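Local coordinates for protein putative dehydratase (Mesorhizobium loti, PDB 2POZ) that is of unproven function but belongs to the mandelate racemase and muconate lactonizing enzyme family and probably acts as a lyase, perhaps a dehydratase, at residues A[10-15]-A[19-24]; A[311-316]-A[368-373]; A[204-209]-A[217-222]. One frame throughout, in Å; residues are numbered along the deposited sequence.

Contact 1. Residues A[10-15]-A[19-24]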
# COMPACT_ATOMS: atom_id res chain seq x y z
N ILE A 10 0.31 -8.56 48.63
CA ILE A 10 1.32 -8.34 47.60
C ILE A 10 2.70 -8.59 48.19
O ILE A 10 3.06 -8.02 49.22
CB ILE A 10 1.24 -6.90 47.08
CG1 ILE A 10 -0.16 -6.64 46.53
CG2 ILE A 10 2.28 -6.69 45.98
CD1 ILE A 10 -0.55 -5.19 46.52
N TYR A 11 3.46 -9.44 47.52
CA TYR A 11 4.80 -9.82 47.98
C TYR A 11 5.86 -9.39 46.97
O TYR A 11 5.71 -9.62 45.77
CB TYR A 11 4.85 -11.34 48.15
CG TYR A 11 3.76 -11.90 49.05
CD1 TYR A 11 3.99 -12.10 50.41
CD2 TYR A 11 2.49 -12.19 48.54
CE1 TYR A 11 2.97 -12.58 51.25
CE2 TYR A 11 1.46 -12.67 49.37
CZ TYR A 11 1.72 -12.86 50.73
OH TYR A 11 0.72 -13.32 51.56
N LEU A 12 6.91 -8.75 47.47
CA LEU A 12 8.02 -8.31 46.63
C LEU A 12 9.23 -9.08 47.15
O LEU A 12 9.88 -8.68 48.10
CB LEU A 12 8.25 -6.80 46.77
CG LEU A 12 9.44 -6.18 46.03
CD1 LEU A 12 9.45 -6.60 44.56
CD2 LEU A 12 9.36 -4.67 46.16
N LEU A 13 9.51 -10.21 46.52
CA LEU A 13 10.62 -11.06 46.95
C LEU A 13 12.01 -10.63 46.54
O LEU A 13 12.22 -9.85 45.61
CB LEU A 13 10.42 -12.49 46.45
CG LEU A 13 9.47 -13.45 47.17
CD1 LEU A 13 8.05 -12.94 47.11
CD2 LEU A 13 9.57 -14.82 46.51
N LYS A 14 12.97 -11.18 47.28
CA LYS A 14 14.38 -11.01 47.00
C LYS A 14 14.70 -12.48 46.84
O LYS A 14 14.73 -13.22 47.82
CB LYS A 14 15.16 -10.43 48.18
CG LYS A 14 16.65 -10.26 47.88
CD LYS A 14 17.44 -9.72 49.07
CE LYS A 14 17.72 -10.80 50.10
NZ LYS A 14 18.70 -10.34 51.13
N SER A 15 14.88 -12.93 45.60
CA SER A 15 15.17 -14.33 45.36
C SER A 15 16.35 -14.45 44.42
O SER A 15 16.18 -14.53 43.20
CB SER A 15 13.94 -15.01 44.76
OG SER A 15 14.13 -16.41 44.63
N HIS A 19 13.67 -10.43 41.54
CA HIS A 19 12.78 -9.83 42.52
C HIS A 19 11.34 -10.11 42.09
O HIS A 19 10.63 -9.22 41.63
CB HIS A 19 13.04 -8.32 42.68
CG HIS A 19 13.22 -7.58 41.39
ND1 HIS A 19 12.20 -7.37 40.49
CD2 HIS A 19 14.31 -6.95 40.88
CE1 HIS A 19 12.64 -6.65 39.48
NE2 HIS A 19 13.92 -6.37 39.69
N PRO A 20 10.91 -11.38 42.22
CA PRO A 20 9.56 -11.82 41.86
C PRO A 20 8.52 -11.00 42.63
O PRO A 20 8.71 -10.70 43.81
CB PRO A 20 9.54 -13.28 42.28
CG PRO A 20 10.97 -13.69 42.16
CD PRO A 20 11.69 -12.51 42.75
N VAL A 21 7.44 -10.66 41.95
CA VAL A 21 6.36 -9.89 42.56
C VAL A 21 5.16 -10.82 42.50
O VAL A 21 4.74 -11.23 41.42
CB VAL A 21 6.09 -8.60 41.76
CG1 VAL A 21 4.95 -7.81 42.39
CG2 VAL A 21 7.37 -7.74 41.72
N LEU A 22 4.62 -11.17 43.67
CA LEU A 22 3.49 -12.08 43.73
C LEU A 22 2.27 -11.46 44.37
O LEU A 22 2.37 -10.49 45.11
CB LEU A 22 3.86 -13.33 44.53
CG LEU A 22 5.24 -13.97 44.39
CD1 LEU A 22 5.30 -15.16 45.36
CD2 LEU A 22 5.50 -14.42 42.97
N VAL A 23 1.12 -12.04 44.07
CA VAL A 23 -0.14 -11.59 44.65
C VAL A 23 -0.90 -12.83 45.13
O VAL A 23 -0.82 -13.89 44.52
CB VAL A 23 -1.00 -10.81 43.62
CG1 VAL A 23 -1.48 -11.74 42.50
CG2 VAL A 23 -2.21 -10.19 44.32
N GLU A 24 -1.60 -12.68 46.25
CA GLU A 24 -2.39 -13.76 46.79
C GLU A 24 -3.76 -13.17 47.09
O GLU A 24 -3.87 -12.22 47.87
CB GLU A 24 -1.80 -14.30 48.10
CG GLU A 24 -2.67 -15.37 48.72
CD GLU A 24 -2.22 -15.76 50.12
OE1 GLU A 24 -2.27 -14.91 51.04
OE2 GLU A 24 -1.81 -16.93 50.29

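Contact 2. Residues A[311-316]-A[368-373]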
# COMPACT_ATOMS: atom_id res chain seq x y z
N SER A 311 9.45 -16.81 39.57
CA SER A 311 9.53 -17.87 40.57
C SER A 311 8.84 -19.12 40.02
O SER A 311 8.34 -19.13 38.89
CB SER A 311 8.83 -17.43 41.85
OG SER A 311 7.42 -17.45 41.67
N SER A 312 8.83 -20.19 40.81
CA SER A 312 8.18 -21.44 40.43
C SER A 312 6.69 -21.22 40.13
O SER A 312 6.09 -21.98 39.37
CB SER A 312 8.30 -22.47 41.55
OG SER A 312 9.65 -22.80 41.81
N LEU A 313 6.10 -20.20 40.74
CA LEU A 313 4.68 -19.93 40.52
C LEU A 313 4.37 -19.59 39.06
O LEU A 313 3.59 -20.28 38.41
CB LEU A 313 4.18 -18.80 41.43
CG LEU A 313 2.71 -18.37 41.23
CD1 LEU A 313 1.80 -19.58 41.37
CD2 LEU A 313 2.34 -17.30 42.26
N ILE A 314 4.99 -18.54 38.52
CA ILE A 314 4.71 -18.19 37.13
C ILE A 314 5.09 -19.29 36.15
O ILE A 314 4.48 -19.43 35.10
CB ILE A 314 5.38 -16.86 36.72
CG1 ILE A 314 4.80 -16.40 35.37
CG2 ILE A 314 6.89 -17.03 36.60
CD1 ILE A 314 4.90 -14.90 35.14
N GLU A 315 6.10 -20.09 36.49
CA GLU A 315 6.50 -21.19 35.61
C GLU A 315 5.38 -22.24 35.58
O GLU A 315 5.02 -22.75 34.52
CB GLU A 315 7.79 -21.85 36.11
CG GLU A 315 9.02 -20.97 36.05
CD GLU A 315 10.27 -21.68 36.55
OE1 GLU A 315 10.53 -22.81 36.09
OE2 GLU A 315 10.98 -21.10 37.41
N THR A 316 4.84 -22.55 36.75
CA THR A 316 3.77 -23.54 36.84
C THR A 316 2.51 -23.03 36.15
O THR A 316 1.82 -23.78 35.46
CB THR A 316 3.46 -23.88 38.30
OG1 THR A 316 4.65 -24.42 38.91
CG2 THR A 316 2.34 -24.91 38.40
N ALA A 368 -0.54 -25.07 41.87
CA ALA A 368 0.57 -24.59 42.67
C ALA A 368 0.14 -24.20 44.08
O ALA A 368 -0.80 -23.43 44.26
CB ALA A 368 1.20 -23.39 41.97
N VAL A 369 0.84 -24.74 45.07
CA VAL A 369 0.54 -24.44 46.47
C VAL A 369 1.69 -23.61 47.05
O VAL A 369 2.84 -24.06 47.08
CB VAL A 369 0.39 -25.73 47.30
CG1 VAL A 369 -0.07 -25.40 48.72
CG2 VAL A 369 -0.60 -26.68 46.63
N LEU A 370 1.37 -22.39 47.49
CA LEU A 370 2.38 -21.50 48.05
C LEU A 370 2.87 -21.96 49.42
O LEU A 370 2.15 -22.63 50.16
CB LEU A 370 1.81 -20.09 48.19
CG LEU A 370 1.43 -19.29 46.94
CD1 LEU A 370 0.68 -18.04 47.36
CD2 LEU A 370 2.68 -18.92 46.15
N ILE A 371 4.11 -21.62 49.73
CA ILE A 371 4.69 -21.94 51.03
C ILE A 371 4.67 -20.58 51.71
O ILE A 371 5.59 -19.79 51.55
CB ILE A 371 6.14 -22.45 50.92
CG1 ILE A 371 6.19 -23.70 50.03
CG2 ILE A 371 6.67 -22.78 52.31
CD1 ILE A 371 7.58 -24.30 49.89
N LYS A 372 3.59 -20.31 52.43
CA LYS A 372 3.42 -19.03 53.10
C LYS A 372 4.61 -18.61 53.95
O LYS A 372 4.97 -17.43 53.96
CB LYS A 372 2.14 -19.04 53.94
CG LYS A 372 0.86 -19.26 53.12
CD LYS A 372 0.66 -18.19 52.03
CE LYS A 372 0.13 -16.87 52.59
NZ LYS A 372 1.06 -16.24 53.57
N ARG A 373 5.23 -19.55 54.65
CA ARG A 373 6.37 -19.19 55.49
C ARG A 373 7.51 -18.59 54.68
O ARG A 373 8.26 -17.75 55.18
CB ARG A 373 6.90 -20.42 56.25
CG ARG A 373 8.22 -20.13 56.96
CD ARG A 373 8.81 -21.35 57.65
NE ARG A 373 10.17 -21.09 58.12
CZ ARG A 373 10.88 -21.92 58.88
NH1 ARG A 373 10.35 -23.07 59.27
NH2 ARG A 373 12.11 -21.60 59.26

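Contact 3. Residues A[204-209]-A[217-222]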
# COMPACT_ATOMS: atom_id res chain seq x y z
N VAL A 204 19.28 -17.39 19.38
CA VAL A 204 20.06 -16.20 19.66
C VAL A 204 19.14 -15.03 19.99
O VAL A 204 18.36 -14.57 19.14
CB VAL A 204 20.96 -15.84 18.46
CG1 VAL A 204 21.58 -14.47 18.65
CG2 VAL A 204 22.06 -16.88 18.31
N ASP A 205 19.22 -14.55 21.22
CA ASP A 205 18.43 -13.41 21.67
C ASP A 205 19.29 -12.15 21.55
O ASP A 205 20.37 -12.07 22.15
CB ASP A 205 17.98 -13.62 23.12
CG ASP A 205 17.29 -12.39 23.72
OD1 ASP A 205 16.78 -11.54 22.96
OD2 ASP A 205 17.26 -12.29 24.96
N LEU A 206 18.83 -11.19 20.75
CA LEU A 206 19.56 -9.94 20.56
C LEU A 206 19.04 -8.86 21.50
O LEU A 206 19.66 -7.80 21.65
CB LEU A 206 19.47 -9.48 19.10
CG LEU A 206 20.04 -10.47 18.07
CD1 LEU A 206 20.07 -9.82 16.69
CD2 LEU A 206 21.45 -10.90 18.48
N SER A 207 17.91 -9.13 22.13
CA SER A 207 17.29 -8.21 23.09
C SER A 207 17.30 -6.76 22.61
O SER A 207 17.66 -5.86 23.36
CB SER A 207 18.02 -8.31 24.44
OG SER A 207 17.25 -7.79 25.51
N GLY A 208 16.91 -6.54 21.35
CA GLY A 208 16.89 -5.19 20.82
C GLY A 208 17.88 -4.96 19.69
O GLY A 208 17.64 -4.14 18.80
N GLY A 209 19.00 -5.68 19.74
CA GLY A 209 20.02 -5.57 18.71
C GLY A 209 20.73 -4.23 18.60
O GLY A 209 20.86 -3.48 19.56
N ARG A 217 23.60 -7.37 9.12
CA ARG A 217 24.94 -7.87 8.87
C ARG A 217 25.29 -9.01 9.83
O ARG A 217 25.78 -10.05 9.42
CB ARG A 217 25.96 -6.74 9.00
CG ARG A 217 27.42 -7.18 8.92
CD ARG A 217 28.33 -5.96 8.89
NE ARG A 217 28.48 -5.44 7.54
CZ ARG A 217 28.51 -4.15 7.22
NH1 ARG A 217 28.40 -3.21 8.16
NH2 ARG A 217 28.67 -3.79 5.95
N PHE A 218 25.02 -8.81 11.12
CA PHE A 218 25.33 -9.83 12.13
C PHE A 218 24.52 -11.12 11.95
O PHE A 218 25.07 -12.22 12.07
CB PHE A 218 25.08 -9.27 13.54
CG PHE A 218 25.44 -10.23 14.65
CD1 PHE A 218 26.77 -10.52 14.93
CD2 PHE A 218 24.45 -10.84 15.41
CE1 PHE A 218 27.11 -11.41 15.96
CE2 PHE A 218 24.78 -11.73 16.44
CZ PHE A 218 26.11 -12.01 16.71
N CYS A 219 23.23 -11.00 11.64
CA CYS A 219 22.39 -12.18 11.45
C CYS A 219 22.84 -12.99 10.24
O CYS A 219 22.77 -14.22 10.24
CB CYS A 219 20.93 -11.76 11.31
SG CYS A 219 20.22 -11.09 12.85
N ARG A 220 23.28 -12.30 9.20
CA ARG A 220 23.75 -13.01 8.01
C ARG A 220 25.05 -13.74 8.34
O ARG A 220 25.28 -14.85 7.88
CB ARG A 220 23.97 -12.03 6.86
CG ARG A 220 22.67 -11.55 6.22
CD ARG A 220 22.92 -10.50 5.14
NE ARG A 220 21.69 -10.15 4.44
CZ ARG A 220 21.50 -9.02 3.78
NH1 ARG A 220 22.48 -8.12 3.73
NH2 ARG A 220 20.34 -8.78 3.18
N LYS A 221 25.90 -13.11 9.15
CA LYS A 221 27.17 -13.73 9.52
C LYS A 221 26.98 -15.01 10.30
O LYS A 221 27.68 -15.99 10.05
CB LYS A 221 28.02 -12.75 10.33
CG LYS A 221 29.48 -13.17 10.49
CD LYS A 221 30.31 -12.05 11.10
CE LYS A 221 31.77 -12.45 11.27
NZ LYS A 221 32.42 -12.82 9.98
N ILE A 222 26.02 -15.04 11.23
CA ILE A 222 25.81 -16.24 12.04
C ILE A 222 24.89 -17.27 11.39
O ILE A 222 24.73 -18.38 11.91
CB ILE A 222 25.25 -15.92 13.45
CG1 ILE A 222 23.86 -15.27 13.34
CG2 ILE A 222 26.22 -15.01 14.19
CD1 ILE A 222 23.13 -15.13 14.69

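Contact 1. Residues A[10-15]-A[19-24]
Tyr11 lays its ring edge along the strand opposite, with Leu22 O and CB of Glu24 near the ring plane. The two segments form the first beta hairpin of the N-terminal domain, an antiparallel pair in a sheet that strands 33-37 and 379-383 complete. Tyr11 and Leu22 are the hydrogen-bonded pair. Tyr11 N gives a nearly straight bond to Leu22 O (2.8 Å, 176° at the hydrogen), and Leu22 N answers to Tyr11 O. Ile10 with Val23 and Leu12 with Val21 are non-hydrogen-bonded pairs on the other face, where helix 45-59 packs on Ile10, Val21 and Val23. There CD1 of Leu12 meets CG2 of Val21 at 3.7 Å, the two side chains crossing at a slant. On the Tyr11 face, Leu13 CD1 touches Leu22 CD1 at 3.9 Å. Leu13 CB and Ser15 CB both rest against CD of the Pro20 ring. Beyond the regular strands one further backbone bond runs from Leu13 N to Pro20 O. Ser15 OG turns to Val344 N, and His19 NE2 to Gly42 O. CG of Tyr11 sits anti to its carbonyl carbon (chi1 -54°), which sends the ring along the hairpin toward Glu24. Ring and carboxylate planes are 88° apart, and Tyr11 OH makes a weak bond to Glu24 OE1, 3.4 Å long.

Contact 2. Residues A[311-316]-A[368-373]
Leu313 meets Ala368 and Leu370 with its two methyl branches, one for each partner. Leu313 lies in the first turn of helix 312-324, in the C-terminal barrel domain of the enolase-like fold. Its partners belong to the loop that leads into the short helix 372-375. The contact is small and apolar. CG of Leu313 is anti to the backbone N (chi1 177°), and chi2 of 55° turns CD1 to Ala368 and CD2 to Leu370. Leu313 CD1 touches Ala368 CB at 3.9 Å, and Leu313 CD2 approaches Leu370 CD2 at 4.2 Å. Ala34 of strand 33-37 packs on both leucines, so this strand of the N-terminal sheet borders the pair. One helical turn on, Thr316 adds a methyl. Thr316 CG2 points anti to the backbone N and meets the same Ala368 CB at 4.0 Å. Ala368 CB is thus shared by the leucine and the threonine. The rotamer that presents this methyl also directs Thr316 OG1 back along the helix to Ser312 O, 2.9 Å away. Ser312 O also accepts Thr316 N, and the two donors reach it from opposite faces of its carbonyl plane. A valine in place of Thr316 could keep a methyl against Ala368, but Ser312 O would probably be left with the backbone N alone of these two donors. Ser311 is the N-cap, just before the helix. Ser311 OG bonds to Glu36 OE1 and takes the capping bond from Leu313 N at 3.2 Å.

Contact 3. Residues A[204-209]-A[217-222]
Phe218, the first residue of helix segment 217-222 to make contact, touches Leu206 just past strand 201-205. This is packing within a beta-alpha-beta unit of the C-terminal barrel, with the helix leaning on the strand it follows. CG of Phe218 is anti to the backbone N (chi1 -177°), and Phe218 CE2 lies 4.0 Å from Leu206 CD2. The methyl approaches the ring at an oblique angle. Ala185 and Val189 of helix 179-196 also pack on this ring. Next comes Cys219, where Cys219 SG meets the other branch of the same leucine, Leu206 CD1, at 4.0 Å. Leu206 therefore divides its two methyls between neighbouring residues of the helix. Ile222 follows about one turn after Phe218. Ile222 CD1 and Val204 CG2 come tip to tip at 4.2 Å. Ile222 CG2 covers one face of the Phe218 ring, 3.9 Å above the plane and offset toward the rim. Leu206 to Gly209 form a type I' turn. Asp205 OD1 accepts Ser207 N at 2.8 Å in an Asx turn, the donor lying well above the carboxylate plane. Ser207 O bonds to Lys83 NZ of a third subunit. Every touch between the two segments is apolar and both sides are buried, so the helix is held here by a few van der Waals contacts of carbon and sulfur.

From the N terminus, contact 1 comes first and closes the tight loop between strands 5-12 and 21-27. Contact 3 follows, closing the short link from strand 201-205 to helix 212-222. Contact 2 is last and spans the longest loop, 51 residues between 311-316 and 368-373. The three lie in series; none nests or crosses another. Contacts 1 and 2 touch, their centres 10 Å apart: Leu22 CD2 packs on Ser311 OG, and Lys372 lies beside Tyr11 and Glu24. They join the N-terminal sheet to the barrel domain. Contact 3 sits across the chain's centre, its centre 33 Å from that of contact 1, within the barrel itself.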